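Local coordinates for RNA-binding protein RMD9, mitochondrial (Saccharomyces cerevisiae S288C, PDB 7A9X) that binds a dodecameric motif in the 3'-UTRs of mitochondrial mRNAs and takes part in their processing or stability, at residues Leu216-Tyr220 with Gly250-Val254; Ile291-Leu297 with Ser325-Ile330; Phe337-Tyr341 with Lys385-Ile389. One frame throughout, in Å; residues are numbered along the deposited sequence.

All three contacts join what are probably successive pentatricopeptide repeats, along the solenoid from PPR2 to PPR6. Interaction 1 joins first helices; interaction 2 joins the end of one, and the turn after it, to the first helix of the next repeat, both on the side nearer the RNA; interaction 3 joins second helices, farther off. Interaction 2 is the buried one and alone has hydrogen bonds across it: side chains and a water hold backbone carbonyls. Interaction 1 is partly buried and apolar throughout. Interaction 3, also partly buried, tops an aromatic and aliphatic layer with charges at the surface. Interactions 2 and 3 touch, since helices 320-334 and 337-351 are consecutive; interactions 1 and 2 do not.

Interaction 1: Leu216-Tyr220 with Gly250-Val254; sequences LPLLY and GLIKV
The first helices of two successive pentatricopeptide repeats, 209-223 of PPR2 and 245-257 of PPR3, meet where Leu-216, Pro-217 and Tyr-220 face Gly-250 and Val-254. Their short segments run 30° apart in the same sense, with axes 8.6 Å from each other at closest approach. Gly-250 is what the proline packs on: CG of Pro-217 sits 3.8 Å from Gly-250 O, and its CD lies close to Gly-250 CA. The same proline kinks its own helix, because its N cannot bond back to the preceding turn. The same CG also brushes the CB of Lys-253, whose extended chain leads away to a long, weak ion pair with Glu-285.

Stacking first helices side by side is how PPR proteins build the RNA-binding side of their solenoid, and the bound RNA lies about 7 Å from the nearest atom here. The two methyls of Val-254 do different work. CG1, anti to the backbone N (chi1 170°), lies over one face of the Tyr-220 ring, a CH-pi contact 4.0 Å from the centroid and 29° off the normal. CG2, beside the backbone N, points to the turn before Tyr-220 in the other helix, within 3.5 Å of Leu-216 O. Toward the N-terminal end of both segments, CD1 of Leu-216 meets CD1 of Leu-251 at 4.1 Å, the two leucines crossing at a slant.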
loop_
_atom_site.group_PDB
_atom_site.type_symbol
_atom_site.label_atom_id
_atom_site.label_comp_id
_atom_site.label_asym_id
_atom_site.label_seq_id
_atom_site.Cartn_x
_atom_site.Cartn_y
_atom_site.Cartn_z
ATOM N N LEU A 216 14.547 3.544 18.521
ATOM C CA LEU A 216 14.072 4.749 19.198
ATOM C C LEU A 216 12.674 5.177 18.763
ATOM O O LEU A 216 11.840 5.443 19.642
ATOM C CB LEU A 216 15.088 5.881 19.006
ATOM C CG LEU A 216 16.455 5.698 19.663
ATOM C CD1 LEU A 216 17.388 6.837 19.287
ATOM C CD2 LEU A 216 16.311 5.595 21.173
ATOM N N PRO A 217 12.347 5.268 17.466
ATOM C CA PRO A 217 10.970 5.652 17.107
ATOM C C PRO A 217 9.914 4.685 17.614
ATOM O O PRO A 217 8.802 5.117 17.944
ATOM C CB PRO A 217 11.008 5.692 15.574
ATOM C CG PRO A 217 12.434 5.934 15.242
ATOM C CD PRO A 217 13.202 5.170 16.271
ATOM N N LEU A 218 10.223 3.389 17.686
ATOM C CA LEU A 218 9.255 2.434 18.219
ATOM C C LEU A 218 9.112 2.581 19.728
ATOM O O LEU A 218 8.010 2.430 20.270
ATOM C CB LEU A 218 9.663 1.006 17.861
ATOM C CG LEU A 218 9.780 0.669 16.375
ATOM C CD1 LEU A 218 10.026 -0.819 16.198
ATOM C CD2 LEU A 218 8.536 1.105 15.619
ATOM N N LEU A 219 10.213 2.876 20.423
ATOM C CA LEU A 219 10.154 3.033 21.872
ATOM C C LEU A 219 9.415 4.306 22.262
ATOM O O LEU A 219 8.662 4.317 23.243
ATOM C CB LEU A 219 11.566 3.030 22.461
ATOM C CG LEU A 219 12.368 1.743 22.262
ATOM C CD1 LEU A 219 13.707 1.822 22.977
ATOM C CD2 LEU A 219 11.573 0.538 22.740
ATOM N N TYR A 220 9.616 5.391 21.509
ATOM C CA TYR A 220 8.898 6.623 21.808
ATOM C C TYR A 220 7.409 6.487 21.521
ATOM O O TYR A 220 6.589 7.105 22.209
ATOM C CB TYR A 220 9.478 7.792 21.012
ATOM C CG TYR A 220 8.721 9.076 21.246
ATOM C CD1 TYR A 220 8.910 9.812 22.411
ATOM C CD2 TYR A 220 7.799 9.543 20.317
ATOM C CE1 TYR A 220 8.212 10.982 22.637
ATOM C CE2 TYR A 220 7.096 10.713 20.535
ATOM C CZ TYR A 220 7.309 11.428 21.696
ATOM O OH TYR A 220 6.612 12.592 21.918
ATOM N N GLY A 250 16.926 7.881 13.842
ATOM C CA GLY A 250 15.900 7.543 14.817
ATOM C C GLY A 250 15.665 8.652 15.826
ATOM O O GLY A 250 14.526 8.921 16.217
ATOM N N LEU A 251 16.740 9.316 16.254
ATOM C CA LEU A 251 16.600 10.392 17.229
ATOM C C LEU A 251 15.905 11.605 16.617
ATOM O O LEU A 251 15.099 12.268 17.283
ATOM C CB LEU A 251 17.969 10.776 17.783
ATOM C CG LEU A 251 17.992 11.544 19.106
ATOM C CD1 LEU A 251 17.170 10.821 20.159
ATOM C CD2 LEU A 251 19.424 11.730 19.582
ATOM N N ILE A 252 16.196 11.907 15.350
ATOM C CA ILE A 252 15.494 12.989 14.666
ATOM C C ILE A 252 14.006 12.678 14.556
ATOM O O ILE A 252 13.159 13.542 14.806
ATOM C CB ILE A 252 16.123 13.244 13.283
ATOM C CG1 ILE A 252 17.528 13.820 13.438
ATOM C CG2 ILE A 252 15.251 14.184 12.456
ATOM C CD1 ILE A 252 18.359 13.738 12.180
ATOM N N LYS A 253 13.665 11.438 14.193
ATOM C CA LYS A 253 12.261 11.070 14.036
ATOM C C LYS A 253 11.502 11.199 15.350
ATOM O O LYS A 253 10.357 11.667 15.370
ATOM C CB LYS A 253 12.149 9.647 13.487
ATOM C CG LYS A 253 12.640 9.489 12.057
ATOM C CD LYS A 253 12.402 8.079 11.538
ATOM C CE LYS A 253 12.825 7.948 10.085
ATOM N NZ LYS A 253 12.477 6.618 9.510
ATOM N N VAL A 254 12.122 10.783 16.458
ATOM C CA VAL A 254 11.485 10.918 17.766
ATOM C C VAL A 254 11.180 12.382 18.055
ATOM O O VAL A 254 10.061 12.738 18.446
ATOM C CB VAL A 254 12.375 10.300 18.862
ATOM C CG1 VAL A 254 11.840 10.650 20.244
ATOM C CG2 VAL A 254 12.465 8.794 18.691
#

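Interaction 2: Ile291-Leu297 with Ser325-Ile330; sequences IGDSKNL and SFLQNI
Near the C-terminal end of helix 281-292, Gly-292 lies close to Phe-326 of helix 320-334: their CA atoms are 4.7 Å apart. The chain then turns through 293-296 and draws off somewhat, Lys-295 level with Asn-329 and Leu-297 with Ile-330, so the turn follows segment 325-330 in the same direction.

Carbonyl oxygens left over at this helix end are taken up by the partner helix. Ser-325 OG gives a hydrogen bond of 2.7 Å to Gly-292 O, in the carbonyl plane and on a lone pair; its chi1 of 173° swings OG away from its own backbone N and out to that oxygen. Asn-329 ND2 adds a weak bond to the same O, bent to 122° at the hydrogen. ND2 also donates to a water, 2.6 Å away, which in turn donates to Ile-291 O and Ser-294 O, so one amide and one water bridge three carbonyls at the helix end and in the turn. The other side of that amide, OD1, looks across at the ammonium of Lys-295, too far for a hydrogen bond.

Beside these polar groups the contact is greasy. Leu-297 brings CD2 to CG1 of Ile-330 at 3.8 Å and to CE1 of Phe-326 at 4.0 Å, while its CD1 rests on Ile-330 CA. CG2 of Ile-291 lies against Phe-326 CB, also at 4.0 Å.

Leu-297 opens helix 297-308, the second helix of PPR4, and brings it onto helix 320-334, the first of PPR5. Ile-291 packs against that same second helix at Phe-303 and Ile-307, and Phe-326 touches both its Ala-300 and Ile-343 of helix 337-351.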
loop_
_atom_site.group_PDB
_atom_site.type_symbol
_atom_site.label_atom_id
_atom_site.label_comp_id
_atom_site.label_asym_id
_atom_site.label_seq_id
_atom_site.Cartn_x
_atom_site.Cartn_y
_atom_site.Cartn_z
ATOM N N ILE A 291 8.426 16.039 6.406
ATOM C CA ILE A 291 7.287 16.366 5.558
ATOM C C ILE A 291 6.025 15.679 6.059
ATOM O O ILE A 291 4.973 16.312 6.207
ATOM C CB ILE A 291 7.592 15.985 4.099
ATOM C CG1 ILE A 291 8.786 16.786 3.584
ATOM C CG2 ILE A 291 6.366 16.192 3.217
ATOM C CD1 ILE A 291 9.173 16.441 2.167
ATOM N N GLY A 292 6.108 14.380 6.331
ATOM C CA GLY A 292 4.927 13.597 6.635
ATOM C C GLY A 292 4.618 13.416 8.107
ATOM O O GLY A 292 3.518 12.975 8.455
ATOM N N ASP A 293 5.564 13.749 8.989
ATOM C CA ASP A 293 5.378 13.531 10.416
ATOM C C ASP A 293 5.356 14.797 11.258
ATOM O O ASP A 293 4.914 14.736 12.411
ATOM C CB ASP A 293 6.470 12.600 10.966
ATOM C CG ASP A 293 6.386 11.208 10.389
ATOM O OD1 ASP A 293 5.255 10.743 10.133
ATOM O OD2 ASP A 293 7.446 10.582 10.184
ATOM N N SER A 294 5.816 15.930 10.733
ATOM C CA SER A 294 5.816 17.165 11.508
ATOM C C SER A 294 4.399 17.711 11.608
ATOM O O SER A 294 3.755 17.981 10.587
ATOM C CB SER A 294 6.746 18.201 10.877
ATOM O OG SER A 294 8.080 17.725 10.821
ATOM N N LYS A 295 3.910 17.863 12.842
ATOM C CA LYS A 295 2.616 18.498 13.044
ATOM C C LYS A 295 2.659 19.984 12.721
ATOM O O LYS A 295 1.609 20.573 12.441
ATOM C CB LYS A 295 2.134 18.277 14.482
ATOM C CG LYS A 295 0.885 17.417 14.583
ATOM C CD LYS A 295 1.052 16.114 13.819
ATOM C CE LYS A 295 -0.222 15.286 13.856
ATOM N NZ LYS A 295 -0.044 13.968 13.182
ATOM N N ASN A 296 3.837 20.605 12.758
ATOM C CA ASN A 296 3.991 21.989 12.318
ATOM C C ASN A 296 4.007 21.999 10.795
ATOM O O ASN A 296 5.009 21.650 10.166
ATOM C CB ASN A 296 5.256 22.610 12.894
ATOM C CG ASN A 296 5.516 24.001 12.344
ATOM O OD1 ASN A 296 6.634 24.332 11.963
ATOM N ND2 ASN A 296 4.471 24.822 12.294
ATOM N N LEU A 297 2.882 22.395 10.201
ATOM C CA LEU A 297 2.730 22.320 8.753
ATOM C C LEU A 297 3.652 23.292 8.029
ATOM O O LEU A 297 3.998 23.061 6.865
ATOM C CB LEU A 297 1.274 22.585 8.376
ATOM C CG LEU A 297 0.288 21.531 8.877
ATOM C CD1 LEU A 297 -1.145 21.944 8.583
ATOM C CD2 LEU A 297 0.598 20.185 8.245
ATOM N N SER A 325 0.396 11.609 3.675
ATOM C CA SER A 325 0.327 11.963 5.089
ATOM C C SER A 325 0.358 13.475 5.278
ATOM O O SER A 325 -0.337 14.012 6.148
ATOM C CB SER A 325 1.475 11.302 5.850
ATOM O OG SER A 325 1.521 11.749 7.193
ATOM N N PHE A 326 1.159 14.174 4.471
ATOM C CA PHE A 326 1.216 15.630 4.547
ATOM C C PHE A 326 -0.115 16.255 4.143
ATOM O O PHE A 326 -0.599 17.181 4.806
ATOM C CB PHE A 326 2.359 16.137 3.664
ATOM C CG PHE A 326 2.517 17.630 3.653
ATOM C CD1 PHE A 326 2.500 18.357 4.833
ATOM C CD2 PHE A 326 2.718 18.302 2.458
ATOM C CE1 PHE A 326 2.658 19.733 4.817
ATOM C CE2 PHE A 326 2.879 19.676 2.436
ATOM C CZ PHE A 326 2.850 20.393 3.618
ATOM N N LEU A 327 -0.725 15.756 3.065
ATOM C CA LEU A 327 -2.035 16.249 2.653
ATOM C C LEU A 327 -3.085 16.001 3.728
ATOM O O LEU A 327 -3.943 16.854 3.978
ATOM C CB LEU A 327 -2.457 15.583 1.343
ATOM C CG LEU A 327 -1.689 15.965 0.080
ATOM C CD1 LEU A 327 -2.103 15.066 -1.072
ATOM C CD2 LEU A 327 -1.937 17.425 -0.260
ATOM N N GLN A 328 -3.035 14.835 4.373
ATOM C CA GLN A 328 -4.030 14.512 5.389
ATOM C C GLN A 328 -3.858 15.379 6.629
ATOM O O GLN A 328 -4.849 15.777 7.254
ATOM C CB GLN A 328 -3.950 13.026 5.741
ATOM C CG GLN A 328 -4.463 12.116 4.633
ATOM C CD GLN A 328 -4.175 10.649 4.888
ATOM O OE1 GLN A 328 -3.383 10.300 5.764
ATOM N NE2 GLN A 328 -4.818 9.779 4.118
ATOM N N ASN A 329 -2.611 15.689 6.996
ATOM C CA ASN A 329 -2.369 16.542 8.154
ATOM C C ASN A 329 -2.859 17.964 7.908
ATOM O O ASN A 329 -3.380 18.613 8.823
ATOM C CB ASN A 329 -0.883 16.541 8.507
ATOM C CG ASN A 329 -0.429 15.221 9.087
ATOM O OD1 ASN A 329 -1.231 14.461 9.631
ATOM N ND2 ASN A 329 0.866 14.943 8.982
ATOM N N ILE A 330 -2.688 18.468 6.684
ATOM C CA ILE A 330 -3.206 19.790 6.343
ATOM C C ILE A 330 -4.725 19.811 6.454
ATOM O O ILE A 330 -5.313 20.758 6.990
ATOM C CB ILE A 330 -2.740 20.200 4.933
ATOM C CG1 ILE A 330 -1.220 20.359 4.889
ATOM C CG2 ILE A 330 -3.431 21.482 4.490
ATOM C CD1 ILE A 330 -0.690 20.638 3.498
HETATM O O HOH W 1 2.760 16.517 8.137
#

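Interaction 3: Phe337-Tyr341 with Lys385-Ile389; sequences FDHVY and KLQEI
Lys-385 reaches between Phe-337 and Tyr-341, joining the second helices of two neighbouring pentatricopeptide repeats, 337-351 of PPR5 and 379-396 of PPR6. The short segments run nearly parallel, crossing at -16°, but their axes stay 13.8 Å apart, so long side chains have to span the distance.

The aliphatic and aromatic contacts come first. Bent at chi2 (69°), the lysine lays its CE over one face of the Tyr-341 ring, near the rim, and sets the same carbon at the edge of the Phe-337 ring, in its plane, 3.9 Å from CE2. Tyr-341, carried out toward helix 379-396 with CG opposite its own backbone N, meets CG1 of Ile-389 through CE1 at 3.6 Å. Swapping in an alanine at Tyr-341 would probably open a gap beside Ile-389 and take away the ring that helps hold the lysine chain in place. Ile-389 also packs against Phe-367 and Phe-371 of helix 357-374.

The charged groups lie toward solvent, Asp-338 and Glu-388 both exposed. Lys-385 NZ sits between two carboxylates in a network of long salt bridges, 3.9 Å from Asp-338 OD1 across the contact and 3.7 Å from Glu-388 OE2 one turn along its own helix. The carboxylate of Glu-388 stands 75° to the Tyr-341 ring, with OE2 3.5 Å from the phenolic OH.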
loop_
_atom_site.group_PDB
_atom_site.type_symbol
_atom_site.label_atom_id
_atom_site.label_comp_id
_atom_site.label_asym_id
_atom_site.label_seq_id
_atom_site.Cartn_x
_atom_site.Cartn_y
_atom_site.Cartn_z
ATOM N N PHE A 337 -9.110 23.482 1.861
ATOM C CA PHE A 337 -9.007 22.672 0.653
ATOM C C PHE A 337 -8.036 23.284 -0.348
ATOM O O PHE A 337 -7.328 22.557 -1.055
ATOM C CB PHE A 337 -10.378 22.488 0.007
ATOM C CG PHE A 337 -10.319 21.772 -1.307
ATOM C CD1 PHE A 337 -10.152 20.397 -1.352
ATOM C CD2 PHE A 337 -10.402 22.474 -2.500
ATOM C CE1 PHE A 337 -10.082 19.732 -2.560
ATOM C CE2 PHE A 337 -10.333 21.817 -3.711
ATOM C CZ PHE A 337 -10.173 20.443 -3.742
ATOM N N ASP A 338 -8.000 24.615 -0.436
ATOM C CA ASP A 338 -7.069 25.260 -1.356
ATOM C C ASP A 338 -5.626 24.918 -1.011
ATOM O O ASP A 338 -4.800 24.717 -1.908
ATOM C CB ASP A 338 -7.283 26.774 -1.357
ATOM C CG ASP A 338 -8.389 27.202 -2.301
ATOM O OD1 ASP A 338 -8.622 26.495 -3.304
ATOM O OD2 ASP A 338 -9.024 28.245 -2.043
ATOM N N HIS A 339 -5.303 24.840 0.283
ATOM C CA HIS A 339 -3.957 24.435 0.673
ATOM C C HIS A 339 -3.679 22.996 0.257
ATOM O O HIS A 339 -2.591 22.688 -0.243
ATOM C CB HIS A 339 -3.768 24.610 2.179
ATOM C CG HIS A 339 -2.335 24.570 2.613
ATOM N ND1 HIS A 339 -1.955 24.611 3.938
ATOM C CD2 HIS A 339 -1.189 24.501 1.896
ATOM C CE1 HIS A 339 -0.637 24.566 4.017
ATOM N NE2 HIS A 339 -0.148 24.499 2.793
ATOM N N VAL A 340 -4.652 22.105 0.457
ATOM C CA VAL A 340 -4.523 20.731 -0.018
ATOM C C VAL A 340 -4.420 20.702 -1.538
ATOM O O VAL A 340 -3.634 19.934 -2.107
ATOM C CB VAL A 340 -5.710 19.889 0.485
ATOM C CG1 VAL A 340 -5.690 18.499 -0.133
ATOM C CG2 VAL A 340 -5.691 19.797 1.999
ATOM N N TYR A 341 -5.201 21.545 -2.216
ATOM C CA TYR A 341 -5.205 21.557 -3.674
ATOM C C TYR A 341 -3.886 22.083 -4.229
ATOM O O TYR A 341 -3.396 21.590 -5.252
ATOM C CB TYR A 341 -6.384 22.389 -4.179
ATOM C CG TYR A 341 -6.521 22.449 -5.683
ATOM C CD1 TYR A 341 -6.656 21.291 -6.437
ATOM C CD2 TYR A 341 -6.538 23.665 -6.347
ATOM C CE1 TYR A 341 -6.790 21.344 -7.812
ATOM C CE2 TYR A 341 -6.673 23.729 -7.720
ATOM C CZ TYR A 341 -6.799 22.567 -8.448
ATOM O OH TYR A 341 -6.933 22.630 -9.817
ATOM N N LYS A 385 -15.263 22.842 -9.969
ATOM C CA LYS A 385 -13.905 22.620 -9.483
ATOM C C LYS A 385 -13.294 21.361 -10.086
ATOM O O LYS A 385 -12.087 21.328 -10.351
ATOM C CB LYS A 385 -13.896 22.540 -7.956
ATOM C CG LYS A 385 -12.517 22.687 -7.327
ATOM C CD LYS A 385 -11.981 24.104 -7.481
ATOM C CE LYS A 385 -10.635 24.268 -6.789
ATOM N NZ LYS A 385 -10.148 25.678 -6.833
ATOM N N LEU A 386 -14.104 20.322 -10.311
ATOM C CA LEU A 386 -13.599 19.114 -10.959
ATOM C C LEU A 386 -13.103 19.408 -12.368
ATOM O O LEU A 386 -12.067 18.883 -12.791
ATOM C CB LEU A 386 -14.683 18.036 -10.994
ATOM C CG LEU A 386 -14.968 17.273 -9.701
ATOM C CD1 LEU A 386 -16.156 16.347 -9.890
ATOM C CD2 LEU A 386 -13.741 16.490 -9.262
ATOM N N GLN A 387 -13.835 20.242 -13.114
ATOM C CA GLN A 387 -13.408 20.595 -14.464
ATOM C C GLN A 387 -12.065 21.310 -14.446
ATOM O O GLN A 387 -11.216 21.075 -15.314
ATOM C CB GLN A 387 -14.471 21.460 -15.141
ATOM C CG GLN A 387 -15.780 20.740 -15.406
ATOM C CD GLN A 387 -16.848 21.665 -15.954
ATOM O OE1 GLN A 387 -16.783 22.881 -15.774
ATOM N NE2 GLN A 387 -17.837 21.091 -16.630
ATOM N N GLU A 388 -11.856 22.189 -13.465
ATOM C CA GLU A 388 -10.555 22.833 -13.316
ATOM C C GLU A 388 -9.476 21.808 -12.987
ATOM O O GLU A 388 -8.345 21.907 -13.477
ATOM C CB GLU A 388 -10.633 23.911 -12.236
ATOM C CG GLU A 388 -9.304 24.571 -11.899
ATOM C CD GLU A 388 -9.420 25.571 -10.761
ATOM O OE1 GLU A 388 -10.529 26.103 -10.540
ATOM O OE2 GLU A 388 -8.401 25.822 -10.083
ATOM N N ILE A 389 -9.814 20.812 -12.165
ATOM C CA ILE A 389 -8.868 19.752 -11.835
ATOM C C ILE A 389 -8.556 18.910 -13.067
ATOM O O ILE A 389 -7.400 18.539 -13.307
ATOM C CB ILE A 389 -9.425 18.899 -10.680
ATOM C CG1 ILE A 389 -9.536 19.742 -9.406
ATOM C CG2 ILE A 389 -8.558 17.673 -10.441
ATOM C CD1 ILE A 389 -10.288 19.064 -8.282
#